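Local structure of PAN2-PAN3 deadenylation complex catalytic subunit pan2 (Neurospora crassa, 4CZW) at residues I470-G482 and V489-T501. The protein is the exonuclease subunit of the Pan2-Pan3 complex, probably shortening the poly(A) tails of cytoplasmic mRNA by releasing 5'-AMP. Numbering follows the deposited sequence.
Sequences ISHAIARASVVRG and VAFIDDYIHIKET
Over one face of the Tyr495 ring runs the side chain of Arg476, with CG above the ring centre in a CH-pi contact, 4.0 Å from the centroid. The two side chains point the same way; the guanidinium lies 16° from the ring plane, and Tyr495 OH sits off-centre beneath one of its faces, too poorly angled to hydrogen-bond. At the guanidinium edge, in plane, comes Asp493 OD1, held side-on by NE at 2.8 Å and by NH2 at 3.2 Å, while NH1 forms a salt bridge with Asp603 OD1. This reach depends on an arginine chain extended from CG to NE, with CG trans to the backbone N (chi1 180°). Ser478 OG also lies 2.8 Å from Asp493 OD1 and is hydrogen-bonded with Ser604 OG; Thr425 OG1 is hydrogen-bonded to Asp493 OD2. An alanine in place of Arg476 would probably leave the buried Asp493 carboxylate without its countercharge, strip the cover from one Tyr495 face and deprive Asp603 of its salt-bridge partner. Strands 476-481 and 492-496 form an antiparallel beta hairpin in the DEDD-type, RNase H-like exonuclease domain. Strand 441-451 pairs with the first of them; its Asp445 and Glu447, probable ligands of the catalytic metals, lie near Ser478 and Arg476. A classic beta bulge shifts the register: Val479 O accepts from both Phe491 N at 3.1 Å and Ile492 N at 3.3 Å. Phe491 turns its ring edge to Arg481 N, and its CZ packs against Val479 CG1, while Val479 CB meets Ile492 CB beside it; Leu536 of helix 529-541 touches Val479. Next to the turn of the hairpin Arg481 N and NH1 reach Val489 O from opposite faces of the carbonyl plane, NH1 at 3.3 Å, and Phe491 CB lies over one guanidinium face, while NE forms a salt bridge with Glu434.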
loop_
_atom_site.group_PDB
_atom_site.type_symbol
_atom_site.label_atom_id
_atom_site.label_comp_id
_atom_site.label_asym_id
_atom_site.label_seq_id
_atom_site.Cartn_x
_atom_site.Cartn_y
_atom_site.Cartn_z
ATOM N N ILE A 470 -20.655 1.806 10.671
ATOM C CA ILE A 470 -20.274 0.578 11.357
ATOM C C ILE A 470 -18.967 0.014 10.810
ATOM O O ILE A 470 -18.833 -0.217 9.608
ATOM C CB ILE A 470 -21.373 -0.497 11.243
ATOM C CG1 ILE A 470 -22.587 -0.110 12.091
ATOM C CG2 ILE A 470 -20.843 -1.854 11.677
ATOM C CD1 ILE A 470 -23.666 -1.170 12.133
ATOM N N SER A 471 -18.005 -0.201 11.702
ATOM C CA SER A 471 -16.722 -0.782 11.325
ATOM C C SER A 471 -16.666 -2.262 11.687
ATOM O O SER A 471 -16.927 -2.641 12.829
ATOM C CB SER A 471 -15.574 -0.032 12.002
ATOM O OG SER A 471 -14.325 -0.630 11.703
ATOM N N HIS A 472 -16.328 -3.095 10.708
ATOM C CA HIS A 472 -16.219 -4.533 10.929
ATOM C C HIS A 472 -14.767 -4.996 10.895
ATOM O O HIS A 472 -13.893 -4.304 10.374
ATOM C CB HIS A 472 -17.034 -5.303 9.889
ATOM C CG HIS A 472 -18.516 -5.181 10.065
ATOM N ND1 HIS A 472 -19.205 -5.848 11.053
ATOM C CD2 HIS A 472 -19.441 -4.474 9.373
ATOM C CE1 HIS A 472 -20.490 -5.555 10.967
ATOM N NE2 HIS A 472 -20.659 -4.724 9.955
ATOM N N ALA A 473 -14.522 -6.175 11.454
ATOM C CA ALA A 473 -13.191 -6.767 11.451
ATOM C C ALA A 473 -13.284 -8.286 11.504
ATOM O O ALA A 473 -14.180 -8.838 12.141
ATOM C CB ALA A 473 -12.371 -6.244 12.618
ATOM N N ILE A 474 -12.356 -8.955 10.828
ATOM C CA ILE A 474 -12.322 -10.410 10.817
ATOM C C ILE A 474 -12.004 -10.958 12.204
ATOM O O ILE A 474 -10.981 -10.617 12.795
ATOM C CB ILE A 474 -11.283 -10.946 9.814
ATOM C CG1 ILE A 474 -11.560 -10.395 8.414
ATOM C CG2 ILE A 474 -11.288 -12.467 9.802
ATOM C CD1 ILE A 474 -12.914 -10.781 7.868
ATOM N N ALA A 475 -12.892 -11.800 12.720
ATOM C CA ALA A 475 -12.687 -12.431 14.018
ATOM C C ALA A 475 -12.366 -13.909 13.843
ATOM O O ALA A 475 -11.773 -14.537 14.720
ATOM C CB ALA A 475 -13.911 -12.252 14.898
ATOM N N ARG A 476 -12.764 -14.454 12.699
ATOM C CA ARG A 476 -12.517 -15.854 12.383
ATOM C C ARG A 476 -12.482 -16.062 10.873
ATOM O O ARG A 476 -13.324 -15.534 10.147
ATOM C CB ARG A 476 -13.584 -16.749 13.016
ATOM C CG ARG A 476 -13.403 -18.230 12.731
ATOM C CD ARG A 476 -14.586 -19.040 13.229
ATOM N NE ARG A 476 -14.448 -20.459 12.910
ATOM C CZ ARG A 476 -15.385 -21.371 13.140
ATOM N NH1 ARG A 476 -16.537 -21.016 13.692
ATOM N NH2 ARG A 476 -15.173 -22.639 12.817
ATOM N N ALA A 477 -11.504 -16.827 10.404
ATOM C CA ALA A 477 -11.375 -17.117 8.982
ATOM C C ALA A 477 -11.221 -18.615 8.747
ATOM O O ALA A 477 -10.245 -19.224 9.184
ATOM C CB ALA A 477 -10.196 -16.361 8.392
ATOM N N SER A 478 -12.191 -19.204 8.055
ATOM C CA SER A 478 -12.172 -20.636 7.786
ATOM C C SER A 478 -11.991 -20.929 6.302
ATOM O O SER A 478 -12.780 -20.480 5.473
ATOM C CB SER A 478 -13.460 -21.292 8.290
ATOM O OG SER A 478 -13.643 -21.060 9.675
ATOM N N VAL A 479 -10.945 -21.680 5.972
ATOM C CA VAL A 479 -10.723 -22.105 4.596
ATOM C C VAL A 479 -10.763 -23.629 4.518
ATOM O O VAL A 479 -10.147 -24.319 5.332
ATOM C CB VAL A 479 -9.385 -21.588 4.042
ATOM C CG1 VAL A 479 -9.360 -21.729 2.530
ATOM C CG2 VAL A 479 -9.179 -20.135 4.432
ATOM N N VAL A 480 -11.488 -24.143 3.530
ATOM C CA VAL A 480 -11.802 -25.565 3.455
ATOM C C VAL A 480 -11.382 -26.180 2.119
ATOM O O VAL A 480 -11.540 -25.561 1.065
ATOM C CB VAL A 480 -13.319 -25.788 3.687
ATOM C CG1 VAL A 480 -13.766 -27.149 3.187
ATOM C CG2 VAL A 480 -13.661 -25.609 5.159
ATOM N N ARG A 481 -10.831 -27.392 2.174
ATOM C CA ARG A 481 -10.488 -28.152 0.973
ATOM C C ARG A 481 -11.696 -28.320 0.056
ATOM O O ARG A 481 -12.756 -28.773 0.488
ATOM C CB ARG A 481 -9.931 -29.526 1.349
ATOM C CG ARG A 481 -8.611 -29.492 2.096
ATOM C CD ARG A 481 -8.193 -30.892 2.519
ATOM N NE ARG A 481 -6.869 -30.908 3.132
ATOM C CZ ARG A 481 -6.641 -30.702 4.425
ATOM N NH1 ARG A 481 -7.653 -30.459 5.247
ATOM N NH2 ARG A 481 -5.401 -30.736 4.896
ATOM N N GLY A 482 -11.530 -27.959 -1.212
ATOM C CA GLY A 482 -12.616 -28.038 -2.170
ATOM C C GLY A 482 -12.550 -29.268 -3.056
ATOM O O GLY A 482 -13.398 -29.455 -3.932
ATOM N N VAL A 489 -12.884 -30.883 4.464
ATOM C CA VAL A 489 -12.087 -30.744 5.678
ATOM C C VAL A 489 -11.307 -29.433 5.676
ATOM O O VAL A 489 -10.594 -29.123 4.721
ATOM C CB VAL A 489 -11.104 -31.920 5.846
ATOM C CG1 VAL A 489 -10.307 -31.769 7.132
ATOM C CG2 VAL A 489 -11.854 -33.242 5.831
ATOM N N ALA A 490 -11.446 -28.666 6.753
ATOM C CA ALA A 490 -10.777 -27.376 6.870
ATOM C C ALA A 490 -9.282 -27.539 7.123
ATOM O O ALA A 490 -8.861 -28.417 7.876
ATOM C CB ALA A 490 -11.412 -26.553 7.979
ATOM N N PHE A 491 -8.482 -26.689 6.486
ATOM C CA PHE A 491 -7.045 -26.667 6.731
ATOM C C PHE A 491 -6.638 -25.324 7.329
ATOM O O PHE A 491 -5.499 -25.140 7.755
ATOM C CB PHE A 491 -6.262 -26.955 5.445
ATOM C CG PHE A 491 -6.487 -25.951 4.348
ATOM C CD1 PHE A 491 -7.550 -26.087 3.470
ATOM C CD2 PHE A 491 -5.620 -24.884 4.181
ATOM C CE1 PHE A 491 -7.750 -25.168 2.455
ATOM C CE2 PHE A 491 -5.815 -23.964 3.171
ATOM C CZ PHE A 491 -6.879 -24.107 2.306
ATOM N N ILE A 492 -7.583 -24.390 7.353
ATOM C CA ILE A 492 -7.397 -23.115 8.034
ATOM C C ILE A 492 -8.644 -22.762 8.833
ATOM O O ILE A 492 -9.743 -22.696 8.285
ATOM C CB ILE A 492 -7.097 -21.964 7.052
ATOM C CG1 ILE A 492 -5.751 -22.176 6.359
ATOM C CG2 ILE A 492 -7.091 -20.630 7.783
ATOM C CD1 ILE A 492 -5.399 -21.084 5.373
ATOM N N ASP A 493 -8.471 -22.546 10.132
ATOM C CA ASP A 493 -9.559 -22.082 10.984
ATOM C C ASP A 493 -8.997 -21.154 12.053
ATOM O O ASP A 493 -8.992 -21.481 13.240
ATOM C CB ASP A 493 -10.300 -23.258 11.623
ATOM C CG ASP A 493 -11.576 -22.831 12.324
ATOM O OD1 ASP A 493 -12.173 -21.813 11.913
ATOM O OD2 ASP A 493 -11.985 -23.514 13.288
ATOM N N ASP A 494 -8.521 -19.994 11.616
ATOM C CA ASP A 494 -7.848 -19.057 12.505
ATOM C C ASP A 494 -8.806 -18.074 13.164
ATOM O O ASP A 494 -9.655 -17.475 12.503
ATOM C CB ASP A 494 -6.773 -18.283 11.741
ATOM C CG ASP A 494 -5.686 -19.181 11.189
ATOM O OD1 ASP A 494 -5.468 -20.270 11.759
ATOM O OD2 ASP A 494 -5.049 -18.796 10.187
ATOM N N TYR A 495 -8.662 -17.919 14.474
ATOM C CA TYR A 495 -9.331 -16.850 15.201
ATOM C C TYR A 495 -8.345 -15.700 15.363
ATOM O O TYR A 495 -7.145 -15.924 15.528
ATOM C CB TYR A 495 -9.839 -17.340 16.558
ATOM C CG TYR A 495 -11.074 -18.211 16.478
ATOM C CD1 TYR A 495 -11.026 -19.467 15.886
ATOM C CD2 TYR A 495 -12.285 -17.781 17.002
ATOM C CE1 TYR A 495 -12.150 -20.268 15.817
ATOM C CE2 TYR A 495 -13.415 -18.574 16.937
ATOM C CZ TYR A 495 -13.341 -19.817 16.343
ATOM O OH TYR A 495 -14.462 -20.611 16.274
ATOM N N ILE A 496 -8.845 -14.470 15.311
ATOM C CA ILE A 496 -7.966 -13.307 15.263
ATOM C C ILE A 496 -7.815 -12.613 16.609
ATOM O O ILE A 496 -8.798 -12.172 17.205
ATOM C CB ILE A 496 -8.469 -12.275 14.238
ATOM C CG1 ILE A 496 -8.741 -12.952 12.893
ATOM C CG2 ILE A 496 -7.466 -11.141 14.087
ATOM C CD1 ILE A 496 -7.553 -13.699 12.341
ATOM N N HIS A 497 -6.576 -12.518 17.082
ATOM C CA HIS A 497 -6.274 -11.727 18.265
ATOM C C HIS A 497 -6.337 -10.252 17.895
ATOM O O HIS A 497 -5.346 -9.665 17.459
ATOM C CB HIS A 497 -4.899 -12.085 18.834
ATOM C CG HIS A 497 -4.558 -11.358 20.098
ATOM N ND1 HIS A 497 -5.469 -10.582 20.782
ATOM C CD2 HIS A 497 -3.404 -11.289 20.804
ATOM C CE1 HIS A 497 -4.893 -10.065 21.851
ATOM N NE2 HIS A 497 -3.639 -10.480 21.889
ATOM N N ILE A 498 -7.513 -9.661 18.066
ATOM C CA ILE A 498 -7.746 -8.280 17.668
ATOM C C ILE A 498 -7.235 -7.298 18.718
ATOM O O ILE A 498 -7.645 -7.342 19.878
ATOM C CB ILE A 498 -9.241 -8.029 17.410
ATOM C CG1 ILE A 498 -9.743 -8.985 16.326
ATOM C CG2 ILE A 498 -9.481 -6.582 17.014
ATOM C CD1 ILE A 498 -11.229 -8.934 16.105
ATOM N N LYS A 499 -6.337 -6.415 18.297
ATOM C CA LYS A 499 -5.729 -5.442 19.197
ATOM C C LYS A 499 -6.536 -4.148 19.257
ATOM O O LYS A 499 -6.033 -3.111 19.692
ATOM C CB LYS A 499 -4.291 -5.147 18.763
ATOM C CG LYS A 499 -3.361 -6.349 18.857
ATOM C CD LYS A 499 -2.686 -6.643 17.525
ATOM C CE LYS A 499 -1.810 -5.485 17.076
ATOM N NZ LYS A 499 -1.112 -5.783 15.794
ATOM N N GLU A 500 -7.788 -4.216 18.818
ATOM C CA GLU A 500 -8.683 -3.067 18.865
ATOM C C GLU A 500 -9.724 -3.249 19.965
ATOM O O GLU A 500 -9.780 -4.298 20.608
ATOM C CB GLU A 500 -9.373 -2.865 17.513
ATOM C CG GLU A 500 -8.432 -2.896 16.319
ATOM C CD GLU A 500 -7.483 -1.715 16.290
ATOM O OE1 GLU A 500 -7.913 -0.597 16.641
ATOM O OE2 GLU A 500 -6.306 -1.905 15.917
ATOM N N THR A 501 -10.546 -2.228 20.180
ATOM C CA THR A 501 -11.625 -2.315 21.156
ATOM C C THR A 501 -12.905 -2.809 20.491
ATOM O O THR A 501 -13.468 -2.135 19.628
ATOM C CB THR A 501 -11.890 -0.961 21.837
ATOM O OG1 THR A 501 -10.742 -0.576 22.603
ATOM C CG2 THR A 501 -13.096 -1.055 22.759
#